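Local coordinates for Serine/threonine-protein kinase pelle (Drosophila melanogaster, PDB 1D2Z) that relays the Toll receptor signal for embryonic dorsoventral polarity as a serine/threonine kinase, whose death domain, the part present here, binds the death domain of Tube, at residues A[23-28]-A[91-96]; A[36-41]-A[83-89]; A[47-51]-A[64-68]; A[77-81]-A[96-100]. All blocks are in the same frame, centred on the assembly; numbering follows the deposited sequence.

Interaction 1: A[23-28]-A[91-96]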
# COMPACT_ATOMS: atom_id res chain seq x y z
N GLN A 23 6.50 11.45 19.38
CA GLN A 23 7.46 10.99 20.39
C GLN A 23 8.33 9.90 19.78
O GLN A 23 9.56 9.94 19.87
CB GLN A 23 6.74 10.38 21.59
CG GLN A 23 6.26 11.34 22.64
CD GLN A 23 5.67 10.61 23.84
OE1 GLN A 23 4.83 9.73 23.69
NE2 GLN A 23 6.14 10.96 25.04
N LEU A 24 7.67 8.91 19.18
CA LEU A 24 8.36 7.79 18.56
C LEU A 24 9.36 8.22 17.51
O LEU A 24 10.54 7.84 17.57
CB LEU A 24 7.34 6.81 17.96
CG LEU A 24 7.89 5.53 17.34
CD1 LEU A 24 8.67 4.70 18.38
CD2 LEU A 24 6.74 4.73 16.76
N CYS A 25 8.92 9.05 16.56
CA CYS A 25 9.79 9.51 15.50
C CYS A 25 10.95 10.36 16.00
O CYS A 25 12.08 10.21 15.53
CB CYS A 25 9.00 10.20 14.39
SG CYS A 25 7.91 9.05 13.54
N ALA A 26 10.68 11.24 16.96
CA ALA A 26 11.74 12.07 17.53
C ALA A 26 12.81 11.16 18.16
O ALA A 26 14.01 11.38 17.99
CB ALA A 26 11.17 13.03 18.59
N HIS A 27 12.36 10.11 18.84
CA HIS A 27 13.26 9.15 19.48
C HIS A 27 14.09 8.36 18.46
O HIS A 27 15.30 8.27 18.58
CB HIS A 27 12.45 8.19 20.36
CG HIS A 27 13.22 7.01 20.85
ND1 HIS A 27 14.31 7.13 21.69
CD2 HIS A 27 13.07 5.69 20.61
CE1 HIS A 27 14.80 5.93 21.94
NE2 HIS A 27 14.06 5.03 21.30
N LEU A 28 13.42 7.81 17.45
CA LEU A 28 14.09 7.04 16.41
C LEU A 28 15.06 7.90 15.58
O LEU A 28 16.10 7.43 15.13
CB LEU A 28 13.05 6.37 15.50
CG LEU A 28 12.11 5.36 16.18
CD1 LEU A 28 11.02 4.96 15.19
CD2 LEU A 28 12.88 4.13 16.66
N ASN A 91 13.29 1.03 24.08
CA ASN A 91 12.64 2.29 24.43
C ASN A 91 11.60 2.67 23.38
O ASN A 91 10.64 3.37 23.68
CB ASN A 91 13.66 3.40 24.65
CG ASN A 91 14.27 3.36 26.04
OD1 ASN A 91 13.55 3.35 27.05
ND2 ASN A 91 15.59 3.32 26.11
N ALA A 92 11.78 2.19 22.15
CA ALA A 92 10.82 2.45 21.07
C ALA A 92 9.57 1.62 21.38
O ALA A 92 8.45 2.12 21.29
CB ALA A 92 11.41 2.06 19.71
N MET A 93 9.78 0.37 21.79
CA MET A 93 8.69 -0.53 22.16
C MET A 93 7.88 0.07 23.32
O MET A 93 6.65 0.01 23.32
CB MET A 93 9.25 -1.89 22.60
CG MET A 93 9.93 -2.68 21.51
SD MET A 93 10.97 -4.00 22.15
CE MET A 93 9.76 -5.16 22.66
N ARG A 94 8.57 0.63 24.30
CA ARG A 94 7.89 1.21 25.45
C ARG A 94 6.99 2.38 25.05
O ARG A 94 5.88 2.51 25.56
CB ARG A 94 8.89 1.66 26.52
CG ARG A 94 8.29 1.72 27.92
CD ARG A 94 9.32 2.12 28.96
NE ARG A 94 9.84 3.45 28.66
CZ ARG A 94 9.26 4.58 29.03
NH1 ARG A 94 8.15 4.58 29.76
NH2 ARG A 94 9.72 5.72 28.57
N LEU A 95 7.45 3.19 24.10
CA LEU A 95 6.68 4.35 23.65
C LEU A 95 5.34 3.98 23.02
O LEU A 95 4.40 4.78 23.04
CB LEU A 95 7.51 5.21 22.69
CG LEU A 95 8.59 6.06 23.36
CD1 LEU A 95 9.42 6.79 22.31
CD2 LEU A 95 7.94 7.06 24.33
N ILE A 96 5.25 2.77 22.47
CA ILE A 96 4.01 2.32 21.85
C ILE A 96 3.32 1.18 22.61
O ILE A 96 2.39 0.56 22.09
CB ILE A 96 4.21 1.87 20.37
CG1 ILE A 96 5.28 0.78 20.28
CG2 ILE A 96 4.55 3.06 19.50
CD1 ILE A 96 5.32 0.07 18.93
O HOH W 1 3.83 7.27 24.19
O HOH W 2 14.59 2.23 21.40
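Asn-91 meets His-27 through its CB, which lies 3.7 Å from His-27 NE2, with the amide and imidazole planes almost perpendicular (86°). One residue on, Ala-92 faces the same ring by its backbone and offers its methyl to the leucines. Water 2, in the plane of the imidazole at its edge, is 2.9 Å from His-27 NE2 and also takes a weak hydrogen bond from Ala-92 N, so it bridges the side chain to the opening turn of helix 90-95. A leucine in place of His-27 would probably leave this water without its link to helix 18-31 and the Ala-92 N-H without that bridge. The Ala-92 CB lies between two methyls, with Leu-24 CD1 and Leu-28 CD2 each 4.0 Å from it. This alanine between two leucines belongs to the six-helix bundle of the death domain: the helical segments 23-28 and 91-95, from helices 18-31 and 90-95, run nearly antiparallel (172°), their axes 9.8 Å apart. Further along, Leu-95 reaches over to helix 18-31 with its CD1, which sits 3.9 Å from His-27 CB and also close to the carbonyl oxygen of Gln-23. At the outer margin, water 1 donates to both Gln-23 OE1 (2.7 Å) and the Leu-95 carbonyl oxygen (2.8 Å), tying the exposed glutamine to the end of the last helix. Ile-96, just past that helix, turns its CG2 to Leu-24 CD2 at 3.9 Å, while Phe-84 of helix 77-86 packs against both Ile-96 and Ala-92.

Interaction 2: A[36-41]-A[83-89]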
# COMPACT_ATOMS: atom_id res chain seq x y z
N GLN A 36 18.59 1.26 9.43
CA GLN A 36 18.50 -0.05 10.03
C GLN A 36 17.06 -0.58 9.88
O GLN A 36 16.85 -1.75 9.57
CB GLN A 36 18.91 0.02 11.50
CG GLN A 36 19.24 -1.31 12.13
CD GLN A 36 19.82 -1.16 13.53
OE1 GLN A 36 20.57 -0.22 13.81
NE2 GLN A 36 19.50 -2.10 14.41
N LEU A 37 16.09 0.31 10.09
CA LEU A 37 14.68 -0.07 9.96
C LEU A 37 14.38 -0.47 8.51
O LEU A 37 13.80 -1.52 8.26
CB LEU A 37 13.77 1.10 10.37
CG LEU A 37 13.74 1.52 11.85
CD1 LEU A 37 12.99 2.85 12.00
CD2 LEU A 37 13.08 0.44 12.69
N ALA A 38 14.80 0.37 7.57
CA ALA A 38 14.58 0.14 6.15
C ALA A 38 15.22 -1.16 5.68
O ALA A 38 14.62 -1.92 4.93
CB ALA A 38 15.10 1.31 5.34
N THR A 39 16.44 -1.42 6.14
CA THR A 39 17.15 -2.63 5.76
C THR A 39 16.47 -3.87 6.33
O THR A 39 16.30 -4.87 5.63
CB THR A 39 18.64 -2.60 6.19
OG1 THR A 39 19.28 -1.49 5.56
CG2 THR A 39 19.35 -3.89 5.79
N ALA A 40 16.04 -3.78 7.59
CA ALA A 40 15.39 -4.89 8.27
C ALA A 40 14.10 -5.38 7.60
O ALA A 40 13.78 -6.57 7.67
CB ALA A 40 15.11 -4.54 9.73
N VAL A 41 13.34 -4.46 7.01
CA VAL A 41 12.10 -4.84 6.33
C VAL A 41 12.32 -4.94 4.82
O VAL A 41 11.38 -5.16 4.05
CB VAL A 41 10.95 -3.85 6.63
CG1 VAL A 41 10.72 -3.75 8.13
CG2 VAL A 41 11.26 -2.49 6.04
N LEU A 83 9.03 -5.41 15.09
CA LEU A 83 10.22 -4.94 14.38
C LEU A 83 11.19 -4.32 15.38
O LEU A 83 12.39 -4.58 15.32
CB LEU A 83 9.84 -3.90 13.32
CG LEU A 83 11.00 -3.18 12.61
CD1 LEU A 83 11.89 -4.17 11.85
CD2 LEU A 83 10.45 -2.12 11.65
N PHE A 84 10.66 -3.49 16.27
CA PHE A 84 11.49 -2.86 17.29
C PHE A 84 12.13 -3.96 18.14
O PHE A 84 13.32 -3.90 18.45
CB PHE A 84 10.64 -1.95 18.19
CG PHE A 84 10.11 -0.72 17.49
CD1 PHE A 84 10.79 -0.17 16.40
CD2 PHE A 84 8.96 -0.08 17.96
CE1 PHE A 84 10.33 1.00 15.79
CE2 PHE A 84 8.50 1.09 17.36
CZ PHE A 84 9.18 1.63 16.27
N LYS A 85 11.34 -4.97 18.47
CA LYS A 85 11.82 -6.09 19.28
C LYS A 85 12.98 -6.81 18.60
O LYS A 85 13.99 -7.12 19.25
CB LYS A 85 10.68 -7.08 19.56
CG LYS A 85 11.07 -8.25 20.47
CD LYS A 85 9.91 -9.20 20.68
CE LYS A 85 10.29 -10.37 21.59
NZ LYS A 85 11.30 -11.29 20.99
N LYS A 86 12.86 -7.02 17.30
CA LYS A 86 13.91 -7.69 16.53
C LYS A 86 15.19 -6.87 16.47
O LYS A 86 16.29 -7.41 16.50
CB LYS A 86 13.42 -8.01 15.10
CG LYS A 86 14.46 -8.71 14.23
CD LYS A 86 13.85 -9.51 13.09
CE LYS A 86 13.33 -8.63 11.96
NZ LYS A 86 12.88 -9.48 10.82
N LEU A 87 15.04 -5.54 16.41
CA LEU A 87 16.20 -4.65 16.36
C LEU A 87 16.60 -4.17 17.76
O LEU A 87 17.45 -3.29 17.90
CB LEU A 87 15.89 -3.45 15.47
CG LEU A 87 15.66 -3.70 13.98
CD1 LEU A 87 15.32 -2.39 13.28
CD2 LEU A 87 16.90 -4.34 13.36
N LYS A 88 16.02 -4.80 18.78
CA LYS A 88 16.26 -4.46 20.18
C LYS A 88 16.16 -2.97 20.53
O LYS A 88 17.02 -2.41 21.22
CB LYS A 88 17.53 -5.10 20.75
CG LYS A 88 18.77 -5.07 19.88
CD LYS A 88 19.97 -5.68 20.60
CE LYS A 88 19.68 -7.08 21.13
NZ LYS A 88 19.40 -8.07 20.05
N LEU A 89 15.12 -2.33 20.00
CA LEU A 89 14.85 -0.91 20.26
C LEU A 89 13.79 -0.91 21.36
O LEU A 89 12.61 -0.63 21.11
CB LEU A 89 14.34 -0.23 18.98
CG LEU A 89 15.35 -0.20 17.83
CD1 LEU A 89 14.69 0.31 16.55
CD2 LEU A 89 16.55 0.66 18.21
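Phe-84 receives the CD2 methyl of Leu-37 at the edge of its ring, near the ring plane and 4.2 Å from CE1, while Ala-92 and Met-93 of helix 90-95 and Leu-24 and Leu-28 of helix 18-31 also pack on this phenylalanine. The other flat group, the Gln-36 amide, comes to Leu-87 from the opposite direction: its NE2 is 3.6 Å from Leu-87 CD2. Its reach follows from an extended chain with CG anti to the backbone N (chi1 -164°), which lays the amide beside the Leu-87 side chain. Between these two groups the contact is aliphatic. Leu-37 CD2 is its meeting point, 3.7 Å from Leu-87 CD1 and 3.8 Å from Leu-83 CD2, with Leu-89 CD1 also in touch. Helices 34-40 and 77-86 meet here within the death-domain bundle, and helix 77-86 finishes in a Schellman motif, with Lys-88 at positive phi as the C-prime residue and Leu-89 N bonded to Phe-84 O; past this turn Leu-89 comes back to the same Leu-37 methyl that Leu-87 touches. Leu-83 CD1 lies 3.9 Å from Ala-40 CB, and both Leu-83 methyls, CD1 and CD2, press on Val-41 CG1, each at 3.9 Å, the two side chains crossing at about a right angle. An alanine at Leu-83 is likely to open a gap between Leu-37, Ala-40 and Val-41, taking away both methyl branches that fill it. Trp-69 of helix 61-73 and Ile-147 of the Tube death domain also pack on Leu-83, placing this contact beside the interface between the two proteins.

Interaction 3: A[47-51]-A[64-68]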
# COMPACT_ATOMS: atom_id res chain seq x y z
N GLN A 47 12.48 3.54 -2.22
CA GLN A 47 11.88 3.82 -0.91
C GLN A 47 12.95 4.35 0.05
O GLN A 47 12.74 5.36 0.73
CB GLN A 47 11.21 2.55 -0.36
CG GLN A 47 10.13 2.02 -1.30
CD GLN A 47 9.49 0.73 -0.85
OE1 GLN A 47 10.17 -0.27 -0.61
NE2 GLN A 47 8.16 0.74 -0.77
N VAL A 48 14.11 3.69 0.04
CA VAL A 48 15.25 4.08 0.86
C VAL A 48 15.68 5.51 0.50
O VAL A 48 15.89 6.35 1.38
CB VAL A 48 16.45 3.12 0.65
CG1 VAL A 48 17.68 3.60 1.40
CG2 VAL A 48 16.09 1.71 1.10
N GLU A 49 15.76 5.79 -0.80
CA GLU A 49 16.15 7.11 -1.27
C GLU A 49 15.12 8.17 -0.90
O GLU A 49 15.47 9.30 -0.60
CB GLU A 49 16.36 7.09 -2.79
CG GLU A 49 16.86 8.42 -3.37
CD GLU A 49 18.10 8.95 -2.66
OE1 GLU A 49 19.01 8.15 -2.33
OE2 GLU A 49 18.17 10.18 -2.44
N GLN A 50 13.84 7.80 -0.93
CA GLN A 50 12.76 8.72 -0.57
C GLN A 50 12.94 9.14 0.89
O GLN A 50 12.75 10.31 1.23
CB GLN A 50 11.40 8.05 -0.79
CG GLN A 50 10.18 8.90 -0.41
CD GLN A 50 8.87 8.18 -0.68
OE1 GLN A 50 8.75 7.42 -1.64
NE2 GLN A 50 7.87 8.42 0.17
N ILE A 51 13.33 8.20 1.75
CA ILE A 51 13.55 8.51 3.17
C ILE A 51 14.78 9.40 3.32
O ILE A 51 14.71 10.45 3.97
CB ILE A 51 13.78 7.23 4.02
CG1 ILE A 51 12.57 6.29 3.92
CG2 ILE A 51 14.02 7.62 5.48
CD1 ILE A 51 12.81 4.90 4.47
N GLU A 64 9.04 9.23 7.76
CA GLU A 64 8.96 8.86 6.35
C GLU A 64 8.97 7.34 6.23
O GLU A 64 8.26 6.77 5.40
CB GLU A 64 10.12 9.48 5.56
CG GLU A 64 9.95 9.36 4.04
CD GLU A 64 8.65 9.99 3.54
OE1 GLU A 64 8.19 11.00 4.12
OE2 GLU A 64 8.07 9.45 2.58
N PHE A 65 9.77 6.68 7.06
CA PHE A 65 9.81 5.22 7.06
C PHE A 65 8.41 4.70 7.42
O PHE A 65 7.90 3.78 6.77
CB PHE A 65 10.84 4.68 8.06
CG PHE A 65 10.74 3.20 8.30
CD1 PHE A 65 11.29 2.30 7.40
CD2 PHE A 65 10.05 2.71 9.41
CE1 PHE A 65 11.14 0.92 7.59
CE2 PHE A 65 9.90 1.34 9.61
CZ PHE A 65 10.44 0.44 8.69
N LEU A 66 7.78 5.29 8.44
CA LEU A 66 6.43 4.87 8.82
C LEU A 66 5.44 5.15 7.70
O LEU A 66 4.52 4.37 7.48
CB LEU A 66 5.97 5.56 10.11
CG LEU A 66 6.69 5.21 11.41
CD1 LEU A 66 6.04 5.97 12.57
CD2 LEU A 66 6.61 3.71 11.66
N ASN A 67 5.61 6.27 7.01
CA ASN A 67 4.73 6.64 5.90
C ASN A 67 4.79 5.57 4.80
O ASN A 67 3.75 5.17 4.26
CB ASN A 67 5.13 8.00 5.30
CG ASN A 67 4.64 9.19 6.13
OD1 ASN A 67 3.73 9.06 6.95
ND2 ASN A 67 5.25 10.35 5.92
N ILE A 68 5.99 5.10 4.50
CA ILE A 68 6.18 4.07 3.47
C ILE A 68 5.76 2.68 3.93
O ILE A 68 4.86 2.06 3.34
CB ILE A 68 7.66 4.04 2.97
CG1 ILE A 68 8.01 5.37 2.30
CG2 ILE A 68 7.88 2.89 1.99
CD1 ILE A 68 9.49 5.59 2.06
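Ile-68 branches at CB towards Gln-47 on one side and towards Gln-50 and Ile-51 on the other. Its CG2 touches the amide end of Gln-47, 3.5 Å from NE2, a glutamine whose polar atoms are engaged by the backbone N of Tyr-44 and the hydroxyl of Tyr-73. The other branch starts with CG1, set anti to the carbonyl carbon (chi1 -64°), which lies 3.7 Å from Gln-50 NE2. At the tip, CD1 pushes in against helix 45-56 itself, 3.5 Å from the Gln-47 carbonyl oxygen and 3.7 Å from Ile-51 CG1. Segments 47-51 and 64-68, of the successive death-domain helices 45-56 and 61-73, run roughly antiparallel at 145°, and the one bond across is polar: Gln-50 NE2 donates to Glu-64 OE2 over a short 2.6 Å, meeting that oxygen nearly along its C-O axis, with the carboxylate turned 50° from the amide. Glu-64 lays its CG against Ile-51 CA and CG1, and a bend at chi2 then turns the carboxylate to Gln-50. Asn-29 of the Tube death domain takes a weak hydrogen bond from the same NE2. Deeper in, Ile-51 CD1 sits beside Phe-65, 4.1 Å from its CB and near the plane of its ring.

Interaction 4: A[77-81]-A[96-100]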
# COMPACT_ATOMS: atom_id res chain seq x y z
N VAL A 77 0.39 -1.69 14.52
CA VAL A 77 1.29 -1.26 15.59
C VAL A 77 1.97 -2.49 16.19
O VAL A 77 3.13 -2.42 16.58
CB VAL A 77 0.53 -0.47 16.69
CG1 VAL A 77 1.49 -0.05 17.78
CG2 VAL A 77 -0.11 0.77 16.10
N GLN A 78 1.26 -3.62 16.24
CA GLN A 78 1.86 -4.83 16.79
C GLN A 78 3.06 -5.27 15.93
O GLN A 78 4.11 -5.64 16.46
CB GLN A 78 0.84 -5.96 16.89
CG GLN A 78 1.41 -7.22 17.54
CD GLN A 78 0.40 -8.34 17.67
OE1 GLN A 78 0.59 -9.42 17.13
NE2 GLN A 78 -0.67 -8.08 18.41
N THR A 79 2.91 -5.18 14.61
CA THR A 79 3.99 -5.56 13.71
C THR A 79 5.17 -4.61 13.89
O THR A 79 6.33 -5.03 13.85
CB THR A 79 3.51 -5.61 12.24
OG1 THR A 79 2.46 -6.58 12.14
CG2 THR A 79 4.64 -6.03 11.30
N LEU A 80 4.87 -3.34 14.16
CA LEU A 80 5.90 -2.32 14.40
C LEU A 80 6.62 -2.67 15.71
O LEU A 80 7.84 -2.57 15.81
CB LEU A 80 5.25 -0.94 14.50
CG LEU A 80 6.20 0.24 14.78
CD1 LEU A 80 7.20 0.40 13.63
CD2 LEU A 80 5.38 1.51 14.96
N PHE A 81 5.84 -3.10 16.70
CA PHE A 81 6.36 -3.51 18.01
C PHE A 81 7.36 -4.67 17.80
O PHE A 81 8.47 -4.64 18.33
CB PHE A 81 5.19 -3.94 18.90
CG PHE A 81 5.56 -4.20 20.34
CD1 PHE A 81 5.69 -3.14 21.24
CD2 PHE A 81 5.73 -5.50 20.80
CE1 PHE A 81 5.98 -3.38 22.59
CE2 PHE A 81 6.02 -5.75 22.15
CZ PHE A 81 6.14 -4.69 23.04
N ILE A 96 5.25 2.77 22.47
CA ILE A 96 4.01 2.32 21.85
C ILE A 96 3.32 1.18 22.61
O ILE A 96 2.39 0.56 22.09
CB ILE A 96 4.21 1.87 20.37
CG1 ILE A 96 5.28 0.78 20.28
CG2 ILE A 96 4.55 3.06 19.50
CD1 ILE A 96 5.32 0.07 18.93
N LYS A 97 3.75 0.93 23.85
CA LYS A 97 3.18 -0.15 24.65
C LYS A 97 1.68 -0.02 24.87
O LYS A 97 0.97 -1.02 24.95
CB LYS A 97 3.88 -0.26 26.01
CG LYS A 97 3.56 0.87 26.98
CD LYS A 97 4.41 0.78 28.25
CE LYS A 97 4.24 2.02 29.12
NZ LYS A 97 2.83 2.19 29.59
N ASP A 98 1.19 1.22 24.92
CA ASP A 98 -0.22 1.48 25.16
C ASP A 98 -1.16 1.18 23.99
O ASP A 98 -2.38 1.17 24.15
CB ASP A 98 -0.40 2.93 25.63
CG ASP A 98 0.50 3.27 26.83
OD1 ASP A 98 0.64 2.42 27.73
OD2 ASP A 98 1.06 4.39 26.86
N TYR A 99 -0.58 0.91 22.82
CA TYR A 99 -1.36 0.60 21.61
C TYR A 99 -1.17 -0.85 21.19
O TYR A 99 -1.51 -1.24 20.08
CB TYR A 99 -0.95 1.54 20.49
CG TYR A 99 -1.25 2.98 20.80
CD1 TYR A 99 -2.51 3.52 20.52
CD2 TYR A 99 -0.30 3.79 21.42
CE1 TYR A 99 -2.81 4.84 20.85
CE2 TYR A 99 -0.59 5.11 21.75
CZ TYR A 99 -1.85 5.63 21.47
OH TYR A 99 -2.15 6.92 21.81
N VAL A 100 -0.62 -1.63 22.11
CA VAL A 100 -0.36 -3.05 21.91
C VAL A 100 -0.90 -3.77 23.15
O VAL A 100 -1.08 -3.15 24.20
CB VAL A 100 1.17 -3.29 21.78
CG1 VAL A 100 1.49 -4.75 21.84
CG2 VAL A 100 1.68 -2.70 20.46
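The first turn of helix 77-86 lies alongside the loop 96-100, which follows helix 90-95 and includes a short 3-10 turn; the backbones come nearest where Gln-78 and Val-100 have their CA atoms 5.9 Å apart. Val-77 and Phe-81, one helical turn apart, supply the main side chains on the helix. Ile-96 enters beside them with CG1 in the crowded position between the backbone N and the carbonyl carbon (chi1 56°), and this sends CD1 against the helix, 3.8 Å from Phe-81 CA. The same methyl lies in the plane of the Phe-81 ring at its edge, 4.0 Å from CD1 of that phenylalanine, and also touches Leu-80 CD2. Val-100 uses both branches: CG1 lies over one face of the Phe-81 ring, while CG2 packs 3.8 Å from Val-77 CG1 and 4.0 Å from Phe-81 CB. Tyr-99 adds its CB and its carbonyl oxygen, each 4.0 Å from Val-77 CG1, before its ring leads off towards Pro-17 and Val-20. Lys-97 and Asp-98 join in a salt bridge within the loop, NZ to OD1 at 2.9 Å. Leu-149 of the Tube death domain packs on Phe-81 and Gln-78. With no hydrogen bond between the two segments, the loop following the last helix of this death domain is held to helix 77-86 by methyl groups packed against Val-77, Leu-80 and Phe-81, so the contact depends on shape and burial rather than on directed bonds.

From the N terminus, helix 18-31 opens interaction 1 and helix 34-40 opens interaction 2, but the first loop to close is the short one of interaction 3, where helix 61-73 folds back on helix 45-56. Helix 77-86 then both opens interaction 4 at its start and closes interaction 2 at its end. Interaction 1 closes next, on 91-96, so that interaction 1 encloses interaction 2, which in turn encloses interaction 3. Interaction 4 closes last at 96-100; it follows interaction 3 in series and crosses interactions 1 and 2, sharing Ile-96 with the former. Phe-65 packs interaction 3 against interaction 2, and Phe-84 joins interaction 2 to both 1 and 4, linking all six helices.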